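Local coordinates for fuculose-1-phosphate aldolase (Glaciozyma antarctica, PDB 4XXF), which is a zinc-binding member of the class II aldolase and adducin family, a four-chain assembly whose subunits are built around a mixed beta sheet flanked by helices, at residues S103-A108 with Q113-S118; F99-A104 with G164-A169; L183-T188 with I198-Q203; G44-R49 with L64-M69. One frame throughout, in Å; residues are numbered along the deposited sequence.

Contact 1: residues S103-A108 with Q113-S118. With ZN (zinc ion), chain B.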
loop_
_atom_site.group_PDB
_atom_site.type_symbol
_atom_site.label_atom_id
_atom_site.label_comp_id
_atom_site.label_asym_id
_atom_site.label_seq_id
_atom_site.Cartn_x
_atom_site.Cartn_y
_atom_site.Cartn_z
ATOM N N SER A 103 10.844 -28.365 -13.056
ATOM C CA SER A 103 11.645 -29.342 -13.759
ATOM C C SER A 103 10.871 -29.935 -14.938
ATOM O O SER A 103 11.422 -30.093 -16.037
ATOM C CB SER A 103 12.093 -30.444 -12.807
ATOM O OG SER A 103 12.944 -31.344 -13.480
ATOM N N ALA A 104 9.598 -30.263 -14.715
ATOM C CA ALA A 104 8.754 -30.815 -15.774
ATOM C C ALA A 104 8.623 -29.837 -16.938
ATOM O O ALA A 104 8.708 -30.237 -18.095
ATOM C CB ALA A 104 7.376 -31.185 -15.237
ATOM N N ILE A 105 8.434 -28.553 -16.648
ATOM C CA ILE A 105 8.345 -27.572 -17.724
ATOM C C ILE A 105 9.683 -27.406 -18.472
ATOM O O ILE A 105 9.702 -27.394 -19.706
ATOM C CB ILE A 105 7.880 -26.200 -17.191
ATOM C CG1 ILE A 105 6.465 -26.301 -16.612
ATOM C CG2 ILE A 105 7.955 -25.150 -18.306
ATOM C CD1 ILE A 105 6.080 -25.099 -15.742
ATOM N N HIS A 106 10.787 -27.254 -17.732
ATOM C CA HIS A 106 12.116 -27.132 -18.351
ATOM C C HIS A 106 12.416 -28.337 -19.268
ATOM O O HIS A 106 13.063 -28.198 -20.311
ATOM C CB HIS A 106 13.232 -27.022 -17.288
ATOM C CG HIS A 106 13.330 -25.694 -16.591
ATOM N ND1 HIS A 106 13.707 -24.528 -17.225
ATOM C CD2 HIS A 106 13.195 -25.379 -15.280
ATOM C CE1 HIS A 106 13.747 -23.543 -16.342
ATOM N NE2 HIS A 106 13.440 -24.033 -15.152
ATOM N N LYS A 107 11.956 -29.524 -18.877
ATOM C CA LYS A 107 12.203 -30.734 -19.653
ATOM C C LYS A 107 11.392 -30.724 -20.939
ATOM O O LYS A 107 11.890 -31.099 -22.000
ATOM C CB LYS A 107 11.863 -31.971 -18.827
ATOM C CG LYS A 107 12.260 -33.281 -19.486
ATOM C CD LYS A 107 11.491 -34.460 -18.897
ATOM C CE LYS A 107 11.645 -34.530 -17.388
ATOM N NZ LYS A 107 10.346 -34.808 -16.702
ATOM N N ALA A 108 10.142 -30.275 -20.836
ATOM C CA ALA A 108 9.225 -30.255 -21.970
ATOM C C ALA A 108 9.604 -29.179 -22.975
ATOM O O ALA A 108 9.431 -29.351 -24.178
ATOM C CB ALA A 108 7.800 -30.039 -21.494
ATOM N N GLN A 113 14.197 -20.930 -20.319
ATOM C CA GLN A 113 15.394 -20.845 -19.512
ATOM C C GLN A 113 15.067 -20.470 -18.071
ATOM O O GLN A 113 15.816 -20.807 -17.164
ATOM C CB GLN A 113 16.366 -19.847 -20.146
ATOM C CG GLN A 113 16.832 -20.283 -21.537
ATOM C CD GLN A 113 17.461 -21.666 -21.524
ATOM O OE1 GLN A 113 18.556 -21.849 -21.004
ATOM N NE2 GLN A 113 16.760 -22.647 -22.080
ATOM N N ALA A 114 13.936 -19.805 -17.866
ATOM C CA ALA A 114 13.581 -19.316 -16.536
ATOM C C ALA A 114 12.107 -19.481 -16.264
ATOM O O ALA A 114 11.276 -19.332 -17.176
ATOM C CB ALA A 114 13.964 -17.849 -16.391
ATOM N N ILE A 115 11.785 -19.784 -15.009
ATOM C CA ILE A 115 10.399 -19.974 -14.588
ATOM C C ILE A 115 10.199 -19.267 -13.262
ATOM O O ILE A 115 11.047 -19.363 -12.379
ATOM C CB ILE A 115 10.054 -21.490 -14.469
ATOM C CG1 ILE A 115 10.309 -22.220 -15.794
ATOM C CG2 ILE A 115 8.620 -21.689 -13.986
ATOM C CD1 ILE A 115 10.110 -23.710 -15.712
ATOM N N CYS A 116 9.076 -18.552 -13.137
ATOM C CA CYS A 116 8.724 -17.824 -11.912
ATOM C C CYS A 116 7.407 -18.288 -11.341
ATOM O O CYS A 116 6.412 -18.361 -12.054
ATOM C CB CYS A 116 8.604 -16.317 -12.162
ATOM S SG CYS A 116 10.037 -15.492 -12.834
ATOM N N HIS A 117 7.394 -18.548 -10.041
ATOM C CA HIS A 117 6.169 -18.857 -9.342
ATOM C C HIS A 117 6.213 -18.289 -7.928
ATOM O O HIS A 117 7.204 -18.426 -7.225
ATOM C CB HIS A 117 5.951 -20.363 -9.293
ATOM C CG HIS A 117 4.799 -20.773 -8.440
ATOM N ND1 HIS A 117 3.493 -20.435 -8.734
ATOM C CD2 HIS A 117 4.753 -21.482 -7.289
ATOM C CE1 HIS A 117 2.693 -20.933 -7.806
ATOM N NE2 HIS A 117 3.435 -21.564 -6.907
ATOM N N SER A 118 5.126 -17.652 -7.516
ATOM C CA SER A 118 5.015 -17.110 -6.174
ATOM C C SER A 118 3.544 -16.956 -5.875
ATOM O O SER A 118 2.741 -16.797 -6.798
ATOM C CB SER A 118 5.739 -15.764 -6.075
ATOM O OG SER A 118 5.899 -15.343 -4.734
HETATM ZN ZN ZN B . 2.800 -22.799 -5.339
HETATM O O HOH W 1 2.497 -24.307 -4.020
HETATM O O HOH W 2 4.699 -22.707 -4.293
HETATM O O HOH W 3 3.687 -24.475 -6.438
#
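His106 and Ile115 pack the end of helix 96-108 onto strand 114-118, the strand that carries one zinc ligand of this class II aldolase-type fold. Helix and strand run nearly antiparallel, at 151°, with the short axes 9.4 Å apart. At the centre is a CH-pi contact: Ile115 CD1 lies over one face of the His106 imidazole, 3.5 Å from the ring centroid and displaced toward NE2 and CD2. The methyl reaches that far because Ile115 CG1 stands anti to the carbonyl carbon (chi1 -57°) and the chain then runs on extended. The same CD1 also touches Ile105, 3.7 Å from Ile105 CB, and so sits between two consecutive helix residues. At the ring edge, His106 CE1 approaches Gln113 O at 3.5 Å. The rotation of the ring is fixed by hydrogen bonds at both nitrogens, NE2 to Thr47 OG1 and ND1 to Val112 O. Further along the strand, His117 NE2 binds the zinc ion at 2.1 Å; His119, His181 and three waters complete the site, while Leu183 O holds His117 ND1. A classic beta bulge sets Gln113 and Ala114 together opposite Gly187 of the next strand. Strand 114-118 runs between strands 45-49 and 182-187, with helix 96-108 over the Ile115 side of the sheet and helix 190-213 over the side of Ala114 and Cys116.

Contact 2: residues F99-A104 with G164-A169; sequences FMIHSA and GTIAVA
At Ile101 and Ile166 the backbones of two helices, 96-108 and 163-170, bring their CA atoms to 7.3 Å; they are nearest at Ala104 and Gly164, whose CA atoms are 6.3 Å apart. Each segment keeps its regular i to i+4 hydrogen bonds, so the backbone polar groups are largely engaged within their own helices and the contact is left to side chains. The closest meeting is between the ends of two isoleucines: Ile101 CD1 lies 3.7 Å from Ile166 CD1, the two chains passing at a slant. Ile166 CD1 also comes to 4.0 Å from Ile101 CG2, so that this one methyl rests against both branches of Ile101. On Ile166, CG1 is anti to the carbonyl carbon (chi1 -69°), and an extended chi2 carries CD1 across to the other helix. Nearer the close approach the side chains are small. Ala104 CB faces Ala167 CB at 4.4 Å, a loose methyl-to-methyl contact, and Ala167 CB stands 4.3 Å from Ala104 O. Glu162 binds the N-H groups of Gly164 and Thr165 at the start of helix 163-170, and Ile166 reaches on to Leu150 and Leu178 of the sheet. With neither charge nor polar bond between the segments, their cohesion rests on dispersion and the burial of methyl groups, a modest apolar patch in which the nearest atom of the Ile101 side chain lies about 6 Å from the zinc ion.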
loop_
_atom_site.group_PDB
_atom_site.type_symbol
_atom_site.label_atom_id
_atom_site.label_comp_id
_atom_site.label_asym_id
_atom_site.label_seq_id
_atom_site.Cartn_x
_atom_site.Cartn_y
_atom_site.Cartn_z
ATOM N N PHE A 99 9.861 -27.432 -6.919
ATOM C CA PHE A 99 10.897 -27.486 -7.929
ATOM C C PHE A 99 10.535 -28.426 -9.084
ATOM O O PHE A 99 10.831 -28.120 -10.240
ATOM C CB PHE A 99 12.247 -27.911 -7.344
ATOM C CG PHE A 99 13.287 -28.147 -8.402
ATOM C CD1 PHE A 99 13.916 -27.075 -9.018
ATOM C CD2 PHE A 99 13.585 -29.433 -8.836
ATOM C CE1 PHE A 99 14.844 -27.278 -10.026
ATOM C CE2 PHE A 99 14.514 -29.646 -9.840
ATOM C CZ PHE A 99 15.148 -28.563 -10.435
ATOM N N MET A 100 9.905 -29.559 -8.785
ATOM C CA MET A 100 9.605 -30.535 -9.826
ATOM C C MET A 100 8.518 -30.045 -10.785
ATOM O O MET A 100 8.444 -30.524 -11.910
ATOM C CB MET A 100 9.221 -31.880 -9.207
ATOM C CG MET A 100 10.382 -32.554 -8.472
ATOM S SD MET A 100 11.883 -32.764 -9.476
ATOM C CE MET A 100 11.330 -33.961 -10.690
ATOM N N ILE A 101 7.698 -29.082 -10.369
ATOM C CA ILE A 101 6.840 -28.394 -11.337
ATOM C C ILE A 101 7.707 -27.690 -12.384
ATOM O O ILE A 101 7.475 -27.804 -13.597
ATOM C CB ILE A 101 5.900 -27.383 -10.659
ATOM C CG1 ILE A 101 4.868 -28.137 -9.819
ATOM C CG2 ILE A 101 5.203 -26.526 -11.705
ATOM C CD1 ILE A 101 3.969 -27.240 -8.986
ATOM N N HIS A 102 8.717 -26.964 -11.921
ATOM C CA HIS A 102 9.620 -26.284 -12.840
ATOM C C HIS A 102 10.382 -27.294 -13.686
ATOM O O HIS A 102 10.541 -27.120 -14.888
ATOM C CB HIS A 102 10.606 -25.392 -12.088
ATOM C CG HIS A 102 9.977 -24.199 -11.438
ATOM N ND1 HIS A 102 10.594 -22.966 -11.390
ATOM C CD2 HIS A 102 8.799 -24.055 -10.787
ATOM C CE1 HIS A 102 9.817 -22.112 -10.751
ATOM N NE2 HIS A 102 8.721 -22.744 -10.378
ATOM N N SER A 103 10.844 -28.365 -13.056
ATOM C CA SER A 103 11.645 -29.342 -13.759
ATOM C C SER A 103 10.871 -29.935 -14.938
ATOM O O SER A 103 11.422 -30.093 -16.037
ATOM C CB SER A 103 12.093 -30.444 -12.807
ATOM O OG SER A 103 12.944 -31.344 -13.480
ATOM N N ALA A 104 9.598 -30.263 -14.715
ATOM C CA ALA A 104 8.754 -30.815 -15.774
ATOM C C ALA A 104 8.623 -29.837 -16.938
ATOM O O ALA A 104 8.708 -30.237 -18.095
ATOM C CB ALA A 104 7.376 -31.185 -15.237
ATOM N N GLY A 164 3.282 -32.804 -14.174
ATOM C CA GLY A 164 2.929 -33.139 -15.544
ATOM C C GLY A 164 1.666 -32.452 -16.026
ATOM O O GLY A 164 1.597 -31.983 -17.161
ATOM N N THR A 165 0.660 -32.389 -15.165
ATOM C CA THR A 165 -0.602 -31.760 -15.522
ATOM C C THR A 165 -0.408 -30.270 -15.819
ATOM O O THR A 165 -0.986 -29.745 -16.767
ATOM C CB THR A 165 -1.651 -31.945 -14.410
ATOM O OG1 THR A 165 -1.937 -33.341 -14.256
ATOM C CG2 THR A 165 -2.938 -31.216 -14.762
ATOM N N ILE A 166 0.420 -29.596 -15.025
ATOM C CA ILE A 166 0.689 -28.173 -15.248
ATOM C C ILE A 166 1.463 -27.948 -16.552
ATOM O O ILE A 166 1.125 -27.059 -17.335
ATOM C CB ILE A 166 1.456 -27.557 -14.055
ATOM C CG1 ILE A 166 0.538 -27.493 -12.826
ATOM C CG2 ILE A 166 1.959 -26.170 -14.404
ATOM C CD1 ILE A 166 1.246 -27.166 -11.514
ATOM N N ALA A 167 2.478 -28.767 -16.808
ATOM C CA ALA A 167 3.245 -28.630 -18.039
ATOM C C ALA A 167 2.355 -28.856 -19.260
ATOM O O ALA A 167 2.440 -28.112 -20.239
ATOM C CB ALA A 167 4.425 -29.596 -18.050
ATOM N N VAL A 168 1.496 -29.872 -19.201
ATOM C CA VAL A 168 0.590 -30.144 -20.309
ATOM C C VAL A 168 -0.378 -28.980 -20.516
ATOM O O VAL A 168 -0.621 -28.564 -21.648
ATOM C CB VAL A 168 -0.192 -31.456 -20.089
ATOM C CG1 VAL A 168 -1.361 -31.568 -21.061
ATOM C CG2 VAL A 168 0.745 -32.642 -20.236
ATOM N N ALA A 169 -0.899 -28.424 -19.427
ATOM C CA ALA A 169 -1.848 -27.325 -19.537
ATOM C C ALA A 169 -1.198 -26.063 -20.106
ATOM O O ALA A 169 -1.830 -25.316 -20.852
ATOM C CB ALA A 169 -2.476 -27.034 -18.183
#

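Contact 3: residues L183-T188 with I198-Q203; sequences LLTVGT and IMLEKQ
Leu183 packs against Leu200 and Glu201 in a buried, mainly apolar contact between a sheet strand and the long helix that follows it in the chain. Strand 182-187 leads through a short turn into helix 190-213, which folds back over the sheet at 149° to the strand, the short axes 9.3 Å apart. Leu183 carries most of the contact: CD2 packs on Leu200 alone, whereas CD1 sits between Leu200 and Glu201. CD2 lies 3.8 Å from Leu200 CD2, the two leucines slanting past one another. CD1 comes up beside the helix backbone, 3.7 Å from Glu201 N, and is equally close to Glu201 OE1 at 3.7 Å. The glutamate reaches back to that methyl because its chain starts anti to the backbone N (chi1 174°) and then bends at chi2, meeting the leucine at about a right angle. Three bonds fix its carboxylate near the start of helix 121-127, OE1 to Ser120 OG and Gly123 N and OE2 to Tyr122 N, and Leu183 covers it from the sheet side. Thr185 adds a looser touch, its CG2 4.4 Å from Leu200 CD2, while its hydroxyl bonds to Ala193 O one turn into the same helix. Around this core, Leu183 also meets Phe197 and Cys204 of helix 190-213, and the adjoining strand 175-178 contributes Ile177 against Leu183 and Ala175 against Leu200.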
loop_
_atom_site.group_PDB
_atom_site.type_symbol
_atom_site.label_atom_id
_atom_site.label_comp_id
_atom_site.label_asym_id
_atom_site.label_seq_id
_atom_site.Cartn_x
_atom_site.Cartn_y
_atom_site.Cartn_z
ATOM N N LEU A 183 -0.105 -17.878 -9.789
ATOM C CA LEU A 183 0.451 -17.647 -11.118
ATOM C C LEU A 183 1.783 -18.336 -11.328
ATOM O O LEU A 183 2.588 -18.449 -10.406
ATOM C CB LEU A 183 0.646 -16.151 -11.348
ATOM C CG LEU A 183 -0.542 -15.241 -11.041
ATOM C CD1 LEU A 183 -0.106 -13.799 -11.255
ATOM C CD2 LEU A 183 -1.707 -15.585 -11.925
ATOM N N LEU A 184 2.038 -18.742 -12.564
ATOM C CA LEU A 184 3.363 -19.196 -12.963
ATOM C C LEU A 184 3.666 -18.644 -14.356
ATOM O O LEU A 184 2.793 -18.659 -15.236
ATOM C CB LEU A 184 3.435 -20.727 -12.939
ATOM C CG LEU A 184 4.746 -21.391 -13.371
ATOM C CD1 LEU A 184 4.920 -22.718 -12.667
ATOM C CD2 LEU A 184 4.799 -21.622 -14.875
ATOM N N THR A 185 4.892 -18.154 -14.558
ATOM C CA THR A 185 5.295 -17.636 -15.860
ATOM C C THR A 185 6.605 -18.261 -16.287
ATOM O O THR A 185 7.379 -18.749 -15.459
ATOM C CB THR A 185 5.449 -16.105 -15.865
ATOM O OG1 THR A 185 6.487 -15.735 -14.949
ATOM C CG2 THR A 185 4.142 -15.431 -15.468
ATOM N N VAL A 186 6.849 -18.258 -17.596
ATOM C CA VAL A 186 8.083 -18.812 -18.142
ATOM C C VAL A 186 8.689 -17.827 -19.126
ATOM O O VAL A 186 7.995 -16.951 -19.646
ATOM C CB VAL A 186 7.845 -20.174 -18.847
ATOM C CG1 VAL A 186 7.144 -21.146 -17.909
ATOM C CG2 VAL A 186 7.043 -19.979 -20.136
ATOM N N GLY A 187 9.986 -17.953 -19.360
ATOM C CA GLY A 187 10.656 -17.086 -20.308
ATOM C C GLY A 187 11.880 -17.702 -20.941
ATOM O O GLY A 187 12.500 -18.614 -20.391
ATOM N N THR A 188 12.242 -17.172 -22.103
ATOM C CA THR A 188 13.517 -17.514 -22.716
ATOM C C THR A 188 14.654 -16.810 -21.988
ATOM O O THR A 188 15.818 -17.158 -22.185
ATOM C CB THR A 188 13.558 -17.151 -24.209
ATOM O OG1 THR A 188 13.408 -15.735 -24.372
ATOM C CG2 THR A 188 12.459 -17.892 -24.973
ATOM N N ILE A 198 5.101 -9.840 -13.405
ATOM C CA ILE A 198 4.695 -8.504 -12.970
ATOM C C ILE A 198 3.426 -8.061 -13.698
ATOM O O ILE A 198 2.484 -7.528 -13.088
ATOM C CB ILE A 198 5.822 -7.476 -13.211
ATOM C CG1 ILE A 198 6.982 -7.729 -12.247
ATOM C CG2 ILE A 198 5.318 -6.053 -13.029
ATOM C CD1 ILE A 198 8.276 -7.005 -12.657
ATOM N N MET A 199 3.396 -8.267 -15.011
ATOM C CA MET A 199 2.255 -7.823 -15.801
ATOM C C MET A 199 1.011 -8.641 -15.510
ATOM O O MET A 199 -0.099 -8.100 -15.514
ATOM C CB MET A 199 2.594 -7.853 -17.294
ATOM C CG MET A 199 3.688 -6.847 -17.652
ATOM S SD MET A 199 4.125 -6.883 -19.404
ATOM C CE MET A 199 2.730 -6.008 -20.119
ATOM N N LEU A 200 1.172 -9.937 -15.266
ATOM C CA LEU A 200 0.012 -10.790 -15.004
ATOM C C LEU A 200 -0.564 -10.503 -13.620
ATOM O O LEU A 200 -1.782 -10.411 -13.471
ATOM C CB LEU A 200 0.383 -12.273 -15.143
ATOM C CG LEU A 200 -0.754 -13.290 -15.039
ATOM C CD1 LEU A 200 -1.844 -12.983 -16.052
ATOM C CD2 LEU A 200 -0.186 -14.669 -15.268
ATOM N N GLU A 201 0.299 -10.333 -12.621
ATOM C CA GLU A 201 -0.164 -9.959 -11.288
ATOM C C GLU A 201 -0.924 -8.636 -11.336
ATOM O O GLU A 201 -1.997 -8.503 -10.738
ATOM C CB GLU A 201 1.014 -9.877 -10.311
ATOM C CG GLU A 201 0.677 -9.344 -8.895
ATOM C CD GLU A 201 -0.155 -10.274 -8.033
ATOM O OE1 GLU A 201 -0.452 -11.417 -8.458
ATOM O OE2 GLU A 201 -0.482 -9.847 -6.905
ATOM N N LYS A 202 -0.391 -7.670 -12.082
ATOM C CA LYS A 202 -1.070 -6.384 -12.223
ATOM C C LYS A 202 -2.421 -6.529 -12.910
ATOM O O LYS A 202 -3.411 -5.936 -12.458
ATOM C CB LYS A 202 -0.192 -5.393 -12.993
ATOM C CG LYS A 202 -0.825 -4.005 -13.183
ATOM C CD LYS A 202 -1.212 -3.313 -11.882
ATOM C CE LYS A 202 -0.002 -3.008 -11.004
ATOM N NZ LYS A 202 -0.399 -2.308 -9.747
ATOM N N GLN A 203 -2.511 -7.314 -13.985
ATOM C CA GLN A 203 -3.795 -7.422 -14.651
ATOM C C GLN A 203 -4.806 -8.187 -13.787
ATOM O O GLN A 203 -5.999 -7.892 -13.843
ATOM C CB GLN A 203 -3.660 -8.065 -16.028
ATOM C CG GLN A 203 -4.976 -8.035 -16.812
ATOM C CD GLN A 203 -5.534 -6.640 -17.045
ATOM O OE1 GLN A 203 -4.797 -5.671 -17.182
ATOM N NE2 GLN A 203 -6.850 -6.542 -17.107
#

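Contact 4: residues G44-R49 with L64-M69; sequences GHLTVR and LAFRLM
Phe66 directs the edge of its ring at the backbone of Gly44, with the carbonyl carbon of the glycine in the ring plane. The leading atom is Phe66 CZ, 3.9 Å from Gly44 O, and the N-H of the next residue follows along the same edge, His45 N standing 4.4 Å from Phe66 CZ. Leu46 meets the ring differently: its CD1 approaches Phe66 CE2 at 3.9 Å, the two side chains slanting across each other. For Phe66, CG is anti to the carbonyl carbon (chi1 -75°), and a chi2 of only 14° keeps the ring plane close to the CA–CB bond. Gly44 takes a positive phi of 105°, which suits glycine, and the ring comes close on that bare side of the backbone. The contact joins the beginning of strand 45-49, an inner strand of the sheet, to a single 3-10 turn at 66-68 in the connection between strands 56-59 and 75-78. In that turn Leu68 N binds Ala65 O at 3.0 Å, and Met69 N binds Phe66 O. Asn60 also holds this end of the strand: its ND2 bonds to Gly44 O, the carbonyl at the ring edge, and its OD1 accepts from Leu46 N. Ile30 and Ala34 of helix 15-36 pack on Phe66, and Leu26 of the same helix on Leu46. Elsewhere on the turn, Arg67 forms a salt bridge with Glu255, and Ala65 N hydrogen-bonds Gln246 of a neighbouring subunit.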
loop_
_atom_site.group_PDB
_atom_site.type_symbol
_atom_site.label_atom_id
_atom_site.label_comp_id
_atom_site.label_asym_id
_atom_site.label_seq_id
_atom_site.Cartn_x
_atom_site.Cartn_y
_atom_site.Cartn_z
ATOM N N GLY A 44 7.033 -20.347 -3.307
ATOM C CA GLY A 44 7.634 -19.639 -4.409
ATOM C C GLY A 44 9.015 -20.116 -4.763
ATOM O O GLY A 44 9.869 -20.426 -3.922
ATOM N N HIS A 45 9.222 -20.141 -6.063
ATOM C CA HIS A 45 10.495 -20.555 -6.597
ATOM C C HIS A 45 10.727 -19.849 -7.910
ATOM O O HIS A 45 9.812 -19.608 -8.693
ATOM C CB HIS A 45 10.547 -22.076 -6.775
ATOM C CG HIS A 45 9.231 -22.750 -6.553
ATOM N ND1 HIS A 45 8.310 -22.939 -7.561
ATOM C CD2 HIS A 45 8.671 -23.264 -5.432
ATOM C CE1 HIS A 45 7.246 -23.551 -7.074
ATOM N NE2 HIS A 45 7.435 -23.752 -5.782
ATOM N N LEU A 46 11.981 -19.479 -8.105
ATOM C CA LEU A 46 12.426 -18.931 -9.376
ATOM C C LEU A 46 13.634 -19.747 -9.796
ATOM O O LEU A 46 14.558 -19.944 -9.010
ATOM C CB LEU A 46 12.783 -17.444 -9.264
ATOM C CG LEU A 46 11.648 -16.421 -9.176
ATOM C CD1 LEU A 46 10.995 -16.399 -7.788
ATOM C CD2 LEU A 46 12.184 -15.046 -9.530
ATOM N N THR A 47 13.608 -20.254 -11.023
ATOM C CA THR A 47 14.697 -21.091 -11.506
ATOM C C THR A 47 15.302 -20.539 -12.786
ATOM O O THR A 47 14.622 -19.860 -13.568
ATOM C CB THR A 47 14.228 -22.535 -11.790
ATOM O OG1 THR A 47 13.120 -22.521 -12.704
ATOM C CG2 THR A 47 13.804 -23.248 -10.497
ATOM N N VAL A 48 16.594 -20.804 -12.976
ATOM C CA VAL A 48 17.214 -20.568 -14.274
ATOM C C VAL A 48 18.080 -21.774 -14.642
ATOM O O VAL A 48 18.803 -22.336 -13.817
ATOM C CB VAL A 48 18.044 -19.244 -14.301
ATOM C CG1 VAL A 48 19.230 -19.303 -13.347
ATOM C CG2 VAL A 48 18.510 -18.931 -15.716
ATOM N N ARG A 49 17.973 -22.178 -15.897
ATOM C CA ARG A 49 18.761 -23.286 -16.408
ATOM C C ARG A 49 20.234 -22.912 -16.433
ATOM O O ARG A 49 20.596 -21.818 -16.878
ATOM C CB ARG A 49 18.285 -23.639 -17.808
ATOM C CG ARG A 49 18.715 -24.992 -18.305
ATOM C CD ARG A 49 18.345 -25.123 -19.750
ATOM N NE ARG A 49 16.905 -25.059 -20.037
ATOM C CZ ARG A 49 16.080 -26.110 -20.000
ATOM N NH1 ARG A 49 16.524 -27.295 -19.605
ATOM N NH2 ARG A 49 14.810 -25.982 -20.343
ATOM N N LEU A 64 14.561 -19.268 2.778
ATOM C CA LEU A 64 15.249 -17.982 2.864
ATOM C C LEU A 64 14.374 -16.860 2.293
ATOM O O LEU A 64 13.843 -16.965 1.186
ATOM C CB LEU A 64 16.587 -18.032 2.119
ATOM C CG LEU A 64 17.399 -16.736 2.140
ATOM C CD1 LEU A 64 17.793 -16.342 3.547
ATOM C CD2 LEU A 64 18.628 -16.910 1.288
ATOM N N ALA A 65 14.218 -15.780 3.050
ATOM C CA ALA A 65 13.421 -14.647 2.609
ATOM C C ALA A 65 13.918 -14.120 1.274
ATOM O O ALA A 65 15.120 -13.880 1.091
ATOM C CB ALA A 65 13.470 -13.539 3.633
ATOM N N PHE A 66 12.993 -13.889 0.344
ATOM C CA PHE A 66 13.358 -13.298 -0.945
ATOM C C PHE A 66 14.075 -11.953 -0.746
ATOM O O PHE A 66 15.012 -11.627 -1.486
ATOM C CB PHE A 66 12.128 -13.090 -1.828
ATOM C CG PHE A 66 11.569 -14.347 -2.455
ATOM C CD1 PHE A 66 11.944 -15.617 -2.040
ATOM C CD2 PHE A 66 10.648 -14.229 -3.481
ATOM C CE1 PHE A 66 11.398 -16.748 -2.645
ATOM C CE2 PHE A 66 10.096 -15.349 -4.090
ATOM C CZ PHE A 66 10.470 -16.612 -3.669
ATOM N N ARG A 67 13.640 -11.179 0.250
ATOM C CA ARG A 67 14.204 -9.869 0.565
ATOM C C ARG A 67 15.688 -9.923 0.920
ATOM O O ARG A 67 16.382 -8.916 0.807
ATOM C CB ARG A 67 13.390 -9.257 1.724
ATOM C CG ARG A 67 13.954 -7.987 2.359
ATOM C CD ARG A 67 13.988 -6.842 1.354
ATOM N NE ARG A 67 14.443 -5.590 1.951
ATOM C CZ ARG A 67 15.719 -5.282 2.154
ATOM N NH1 ARG A 67 16.677 -6.138 1.838
ATOM N NH2 ARG A 67 16.037 -4.107 2.685
ATOM N N LEU A 68 16.168 -11.084 1.356
ATOM C CA LEU A 68 17.556 -11.233 1.781
ATOM C C LEU A 68 18.388 -12.088 0.830
ATOM O O LEU A 68 19.537 -12.398 1.137
ATOM C CB LEU A 68 17.610 -11.839 3.187
ATOM C CG LEU A 68 16.799 -11.055 4.225
ATOM C CD1 LEU A 68 16.756 -11.817 5.549
ATOM C CD2 LEU A 68 17.355 -9.641 4.447
ATOM N N MET A 69 17.832 -12.450 -0.327
ATOM C CA MET A 69 18.529 -13.326 -1.271
ATOM C C MET A 69 19.852 -12.715 -1.713
ATOM O O MET A 69 19.917 -11.527 -2.014
ATOM C CB MET A 69 17.644 -13.583 -2.492
ATOM C CG MET A 69 18.085 -14.761 -3.367
ATOM S SD MET A 69 18.000 -16.361 -2.496
ATOM C CE MET A 69 16.404 -16.264 -1.671
#

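Contacts 1, 3 and 4 are buried and reach the same sheet through strands 114-118, 182-187 and 45-49, which lie side by side with 114-118 in the middle. Contact 2 is only partly buried and pairs two helices, sharing helix 96-108 with contact 1. All four are mainly apolar across their segments, but the groups differ: a methyl over an imidazole face in contact 1, methyl against methyl in contact 2, leucines beside a bonded carboxylate in contact 3, and a phenyl edge at a peptide in contact 4. His102 of segment 99-104 hydrogen-bonds Thr47 of segment 44-49, linking contacts 2 and 4.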